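Local coordinates for protein response regulator FixJ (PDB 5XSO) that switches on nitrogen-fixation gene expression, inducing nifA and fixK when its partner FixL activates it, at residues His16-Asp21 / Pro55-Gly60; Ala151-Arg156 / Ala189-Lys194. All coordinates share one frame; numbering follows the deposited sequence.

Interaction 1 (His16-Asp21 / Pro55-Gly60); sequences HIYVID and PGLSFG
His16 and Gly60 meet at the mouth of a parallel strand pair, their CA atoms 4.6 Å apart, where the loop 55-60 swings in beside the start of strand 16-20. The backbones are close enough here for His16 O to stand 3.1 Å from Gly60 CA, a spot with no room for a CB. A water links the two backbones: it accepts from His16 N at 2.8 Å and donates to Phe59 O.

Tyr18 makes the largest share of the contact and illustrates how one ring can serve a loop in two ways. With CG anti to the carbonyl carbon (chi1 -65°), its ring reaches across to the loop and brings the hydroxyl to the backbone of Ser58. Tyr18 OH donates to Ser58 O over 2.6 Å, meeting the carbonyl at a C=O...donor angle of 133° and only 20° from its plane; seen from the ring, that oxygen sits at the edge. Leu57 covers one face instead. Its CD1 forms a CH-pi contact 4.0 Å from the centroid of the Tyr18 ring, while Leu57 CD2 comes within 3.5 Å of Tyr18 CE1. A phenylalanine in place of Tyr18 would probably keep the face for Leu57 but leave Ser58 O without its donor and the loop freer to shift.

The His16 imidazole turns an edge to Tyr18 CD1 and hydrogen-bonds through NE2 to Thr42 of the neighbouring strand 40-44. Beyond Gly60 the chain becomes strand 61-65, whose Cys61 and Val63 pair with His16 and Tyr18 in the central sheet of this CheY-like receiver domain, while Phe59 turns away to pack on Ala133 and Ala137 of helix 119-138.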
loop_
_atom_site.group_PDB
_atom_site.type_symbol
_atom_site.label_atom_id
_atom_site.label_comp_id
_atom_site.label_asym_id
_atom_site.label_seq_id
_atom_site.Cartn_x
_atom_site.Cartn_y
_atom_site.Cartn_z
ATOM N N HIS A 16 -3.248 -0.890 -16.041
ATOM C CA HIS A 16 -4.634 -1.299 -15.864
ATOM C C HIS A 16 -5.349 -0.338 -14.924
ATOM O O HIS A 16 -4.776 0.103 -13.926
ATOM C CB HIS A 16 -4.770 -2.715 -15.313
ATOM C CG HIS A 16 -6.085 -3.328 -15.656
ATOM N ND1 HIS A 16 -6.348 -3.860 -16.902
ATOM C CD2 HIS A 16 -7.247 -3.397 -14.961
ATOM C CE1 HIS A 16 -7.604 -4.278 -16.943
ATOM N NE2 HIS A 16 -8.171 -4.007 -15.778
ATOM N N ILE A 17 -6.599 -0.003 -15.250
ATOM C CA ILE A 17 -7.383 0.974 -14.476
ATOM C C ILE A 17 -8.615 0.281 -13.922
ATOM O O ILE A 17 -9.326 -0.410 -14.661
ATOM C CB ILE A 17 -7.811 2.190 -15.327
ATOM C CG1 ILE A 17 -6.656 2.753 -16.190
ATOM C CG2 ILE A 17 -8.448 3.322 -14.405
ATOM C CD1 ILE A 17 -5.446 3.137 -15.340
ATOM N N TYR A 18 -8.895 0.475 -12.637
ATOM C CA TYR A 18 -10.106 -0.058 -12.030
ATOM C C TYR A 18 -11.038 1.131 -11.825
ATOM O O TYR A 18 -10.796 1.965 -10.940
ATOM C CB TYR A 18 -9.800 -0.782 -10.718
ATOM C CG TYR A 18 -8.946 -2.008 -10.927
ATOM C CD1 TYR A 18 -9.423 -3.080 -11.684
ATOM C CD2 TYR A 18 -7.645 -2.066 -10.442
ATOM C CE1 TYR A 18 -8.644 -4.205 -11.906
ATOM C CE2 TYR A 18 -6.828 -3.215 -10.659
ATOM C CZ TYR A 18 -7.340 -4.263 -11.402
ATOM O OH TYR A 18 -6.574 -5.381 -11.669
ATOM N N VAL A 19 -12.100 1.205 -12.624
ATOM C CA VAL A 19 -13.057 2.320 -12.550
ATOM C C VAL A 19 -14.199 1.943 -11.615
ATOM O O VAL A 19 -14.835 0.893 -11.795
ATOM C CB VAL A 19 -13.605 2.662 -13.944
ATOM C CG1 VAL A 19 -14.733 3.720 -13.858
ATOM C CG2 VAL A 19 -12.463 3.180 -14.860
ATOM N N ILE A 20 -14.513 2.830 -10.669
ATOM C CA ILE A 20 -15.595 2.597 -9.717
ATOM C C ILE A 20 -16.530 3.784 -9.809
ATOM O O ILE A 20 -16.171 4.899 -9.389
ATOM C CB ILE A 20 -15.099 2.421 -8.277
ATOM C CG1 ILE A 20 -14.061 1.292 -8.195
ATOM C CG2 ILE A 20 -16.299 2.161 -7.389
ATOM C CD1 ILE A 20 -13.398 1.186 -6.789
ATOM N N ASP A 21 -17.704 3.587 -10.418
ATOM C CA ASP A 21 -18.608 4.722 -10.574
ATOM C C ASP A 21 -20.011 4.180 -10.748
ATOM O O ASP A 21 -20.218 3.277 -11.546
ATOM C CB ASP A 21 -18.240 5.608 -11.772
ATOM C CG ASP A 21 -18.819 7.004 -11.656
ATOM O OD1 ASP A 21 -20.028 7.157 -11.324
ATOM O OD2 ASP A 21 -18.048 7.965 -11.850
ATOM N N PRO A 55 -9.028 -8.962 -3.685
ATOM C CA PRO A 55 -7.923 -9.905 -3.439
ATOM C C PRO A 55 -7.414 -10.615 -4.694
ATOM O O PRO A 55 -6.251 -11.035 -4.708
ATOM C CB PRO A 55 -8.510 -10.895 -2.418
ATOM C CG PRO A 55 -9.987 -10.588 -2.349
ATOM C CD PRO A 55 -10.155 -9.176 -2.759
ATOM N N GLY A 56 -8.216 -10.730 -5.755
ATOM C CA GLY A 56 -7.783 -11.380 -6.976
ATOM C C GLY A 56 -7.315 -10.469 -8.098
ATOM O O GLY A 56 -6.968 -10.964 -9.175
ATOM N N LEU A 57 -7.298 -9.151 -7.890
ATOM C CA LEU A 57 -6.927 -8.219 -8.949
ATOM C C LEU A 57 -5.428 -7.986 -9.010
ATOM O O LEU A 57 -4.770 -7.810 -7.983
ATOM C CB LEU A 57 -7.612 -6.851 -8.783
ATOM C CG LEU A 57 -9.134 -6.852 -8.874
ATOM C CD1 LEU A 57 -9.718 -5.517 -8.326
ATOM C CD2 LEU A 57 -9.537 -7.200 -10.339
ATOM N N SER A 58 -4.915 -7.872 -10.228
ATOM C CA SER A 58 -3.522 -7.515 -10.433
ATOM C C SER A 58 -3.342 -5.996 -10.383
ATOM O O SER A 58 -4.307 -5.217 -10.491
ATOM C CB SER A 58 -3.030 -8.046 -11.768
ATOM O OG SER A 58 -3.872 -7.578 -12.799
ATOM N N PHE A 59 -2.078 -5.575 -10.269
ATOM C CA PHE A 59 -1.767 -4.178 -9.993
ATOM C C PHE A 59 -2.398 -3.239 -11.015
ATOM O O PHE A 59 -2.390 -3.505 -12.218
ATOM C CB PHE A 59 -0.260 -3.955 -9.984
ATOM C CG PHE A 59 0.122 -2.530 -9.764
ATOM C CD1 PHE A 59 0.018 -1.954 -8.518
ATOM C CD2 PHE A 59 0.563 -1.747 -10.828
ATOM C CE1 PHE A 59 0.378 -0.606 -8.316
ATOM C CE2 PHE A 59 0.912 -0.439 -10.660
ATOM C CZ PHE A 59 0.827 0.168 -9.390
ATOM N N GLY A 60 -2.964 -2.146 -10.527
ATOM C CA GLY A 60 -3.463 -1.113 -11.415
ATOM C C GLY A 60 -3.870 0.097 -10.606
ATOM O O GLY A 60 -3.735 0.138 -9.381
HETATM O O HOH W 1 -1.393 -1.806 -14.137
#

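Interaction 2 (Ala151-Arg156 / Ala189-Lys194). With FMT (formic acid), chain I.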
loop_
_atom_site.group_PDB
_atom_site.type_symbol
_atom_site.label_atom_id
_atom_site.label_comp_id
_atom_site.label_asym_id
_atom_site.label_seq_id
_atom_site.Cartn_x
_atom_site.Cartn_y
_atom_site.Cartn_z
ATOM N N ALA A 151 7.495 -11.531 12.041
ATOM C CA ALA A 151 6.445 -12.121 12.856
ATOM C C ALA A 151 6.858 -13.464 13.425
ATOM O O ALA A 151 6.305 -13.873 14.453
ATOM C CB ALA A 151 5.142 -12.272 12.044
ATOM N N SER A 152 7.849 -14.139 12.822
ATOM C CA SER A 152 8.284 -15.417 13.351
ATOM C C SER A 152 9.207 -15.270 14.564
ATOM O O SER A 152 9.422 -16.257 15.276
ATOM C CB SER A 152 8.996 -16.256 12.289
ATOM O OG SER A 152 10.326 -15.811 12.013
ATOM N N LEU A 153 9.762 -14.082 14.805
ATOM C CA LEU A 153 10.585 -13.881 16.000
ATOM C C LEU A 153 9.749 -14.036 17.271
ATOM O O LEU A 153 8.601 -13.644 17.320
ATOM C CB LEU A 153 11.188 -12.482 16.004
ATOM C CG LEU A 153 11.950 -12.127 14.730
ATOM C CD1 LEU A 153 12.452 -10.678 14.880
ATOM C CD2 LEU A 153 13.129 -13.099 14.637
ATOM N N SER A 154 10.371 -14.554 18.341
ATOM C CA SER A 154 9.719 -14.545 19.653
ATOM C C SER A 154 9.753 -13.111 20.184
ATOM O O SER A 154 10.457 -12.240 19.637
ATOM C CB SER A 154 10.471 -15.483 20.592
ATOM O OG SER A 154 11.688 -14.834 21.023
ATOM N N PRO A 155 9.018 -12.825 21.253
ATOM C CA PRO A 155 9.082 -11.472 21.815
ATOM C C PRO A 155 10.479 -11.065 22.225
ATOM O O PRO A 155 10.880 -9.927 21.937
ATOM C CB PRO A 155 8.090 -11.533 23.022
ATOM C CG PRO A 155 7.104 -12.555 22.588
ATOM C CD PRO A 155 7.965 -13.634 21.930
ATOM N N ARG A 156 11.264 -11.946 22.860
ATOM C CA ARG A 156 12.592 -11.521 23.267
ATOM C C ARG A 156 13.479 -11.342 22.044
ATOM O O ARG A 156 14.387 -10.504 22.030
ATOM C CB ARG A 156 13.234 -12.574 24.149
ATOM C CG ARG A 156 12.655 -12.670 25.603
ATOM C CD ARG A 156 12.363 -11.304 26.227
ATOM N NE ARG A 156 12.003 -11.425 27.644
ATOM C CZ ARG A 156 12.013 -10.400 28.482
ATOM N NH1 ARG A 156 12.350 -9.173 28.059
ATOM N NH2 ARG A 156 11.702 -10.601 29.760
ATOM N N ALA A 189 21.525 -15.118 17.599
ATOM C CA ALA A 189 21.676 -16.160 16.558
ATOM C C ALA A 189 20.319 -16.509 15.951
ATOM O O ALA A 189 20.195 -16.682 14.710
ATOM C CB ALA A 189 22.304 -17.420 17.131
ATOM N N ASN A 190 19.293 -16.650 16.798
ATOM C CA ASN A 190 17.946 -16.911 16.291
ATOM C C ASN A 190 17.443 -15.777 15.419
ATOM O O ASN A 190 16.783 -16.022 14.382
ATOM C CB ASN A 190 16.944 -17.111 17.431
ATOM C CG ASN A 190 17.233 -18.346 18.317
ATOM O OD1 ASN A 190 16.658 -18.499 19.438
ATOM N ND2 ASN A 190 18.156 -19.170 17.890
ATOM N N VAL A 191 17.679 -14.521 15.847
ATOM C CA VAL A 191 17.306 -13.386 15.013
ATOM C C VAL A 191 17.954 -13.498 13.627
ATOM O O VAL A 191 17.292 -13.333 12.588
ATOM C CB VAL A 191 17.696 -12.056 15.699
ATOM C CG1 VAL A 191 17.598 -10.893 14.668
ATOM C CG2 VAL A 191 16.665 -11.782 16.834
ATOM N N MET A 192 19.265 -13.701 13.593
ATOM C CA MET A 192 19.947 -13.713 12.303
ATOM C C MET A 192 19.426 -14.848 11.421
ATOM O O MET A 192 19.231 -14.664 10.199
ATOM C CB MET A 192 21.455 -13.800 12.543
ATOM C CG MET A 192 21.937 -12.674 13.499
ATOM S SD MET A 192 21.585 -10.981 12.894
ATOM C CE MET A 192 22.775 -10.763 11.621
ATOM N N THR A 193 19.181 -16.034 12.005
ATOM C CA THR A 193 18.681 -17.180 11.220
ATOM C C THR A 193 17.257 -16.952 10.709
ATOM O O THR A 193 16.958 -17.193 9.524
ATOM C CB THR A 193 18.755 -18.463 12.068
ATOM O OG1 THR A 193 20.111 -18.681 12.438
ATOM C CG2 THR A 193 18.267 -19.708 11.250
ATOM N N LYS A 194 16.360 -16.475 11.582
ATOM C CA LYS A 194 14.973 -16.294 11.189
ATOM C C LYS A 194 14.839 -15.164 10.182
ATOM O O LYS A 194 14.046 -15.260 9.239
ATOM C CB LYS A 194 14.116 -16.002 12.430
ATOM C CG LYS A 194 13.835 -17.218 13.315
ATOM C CD LYS A 194 12.936 -16.813 14.466
ATOM C CE LYS A 194 12.538 -18.065 15.334
ATOM N NZ LYS A 194 11.607 -17.670 16.475
HETATM C C FMT I . 9.898 -19.709 18.075
HETATM O O1 FMT I . 8.892 -19.009 17.917
HETATM O O2 FMT I . 10.554 -20.211 17.154
HETATM O O HOH W 2 11.629 -17.068 9.882
#
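Lys194 and Ser152 meet at a flat group that is no ring but the peptide carbonyl of Ser152, and the lysine ammonium comes to it from somewhat above its plane. Lys194 NZ donates to Ser152 O over 2.9 Å, with a C=O...donor angle of 140° and a tilt of 29° from the carbonyl plane. The other flat group is a formic acid molecule, probably left from the crystallisation liquor; Lys194 NZ stands over one of its faces, above O2, in a weak bond of 2.8 Å. NZ also forms a salt bridge with Glu157 OE2, an oxygen that accepts from Ser154 N as well. Ser154 is the N-cap of helix 155-166, and with its OG capping a backbone N further on the pair is consistent with a capping box, to whose carboxylate Lys194 bridges, probably balancing its charge.

The setting is the LuxR-type DNA-binding domain. Segment 189-194 belongs to helix 184-195, which in this helix-turn-helix family is the recognition helix, and segment 151-156 spans the end of helix 140-152, the short link and the first turn of helix 155-166.

Lys194 gets to that link by straightness: CG is anti to the carbonyl carbon (chi1 -75°) and the chain is extended beyond it, so that its methylenes run along the link. Ser152 OG lies 3.7 Å from Lys194 CD, and Leu153 CD2 touches the same carbon, also at 3.7 Å, the leucine and lysine side chains running antiparallel alongside each other. Leu153 CD2 also faces the helix, 4.2 Å from Val191 CA, both residues packing further on Met161. A water donates to Ser152 OG and to Lys194 O, the latter at 3.1 Å, while Ser152 OG is also bonded to the carbonyl of Arg149.

Interactions 1 and 2 belong to the two working halves of a response regulator, the receiver and the DNA-binding domain, and lie on opposite sides of the chain's centre. Their own centres are 36 Å apart and their nearest atoms about 20 Å, so neither touches the other. Helices 119-138 and 140-152 lead from one domain to the other: the first receives Phe59 of interaction 1, the second ends within interaction 2. Segment 16-21 also ends at Asp21, a probable magnesium ligand together with Asp22 and Asp65, with Arg67 probably through its backbone carbonyl, although the contact with 55-60 is made by the first half of the strand, His16 and Tyr18.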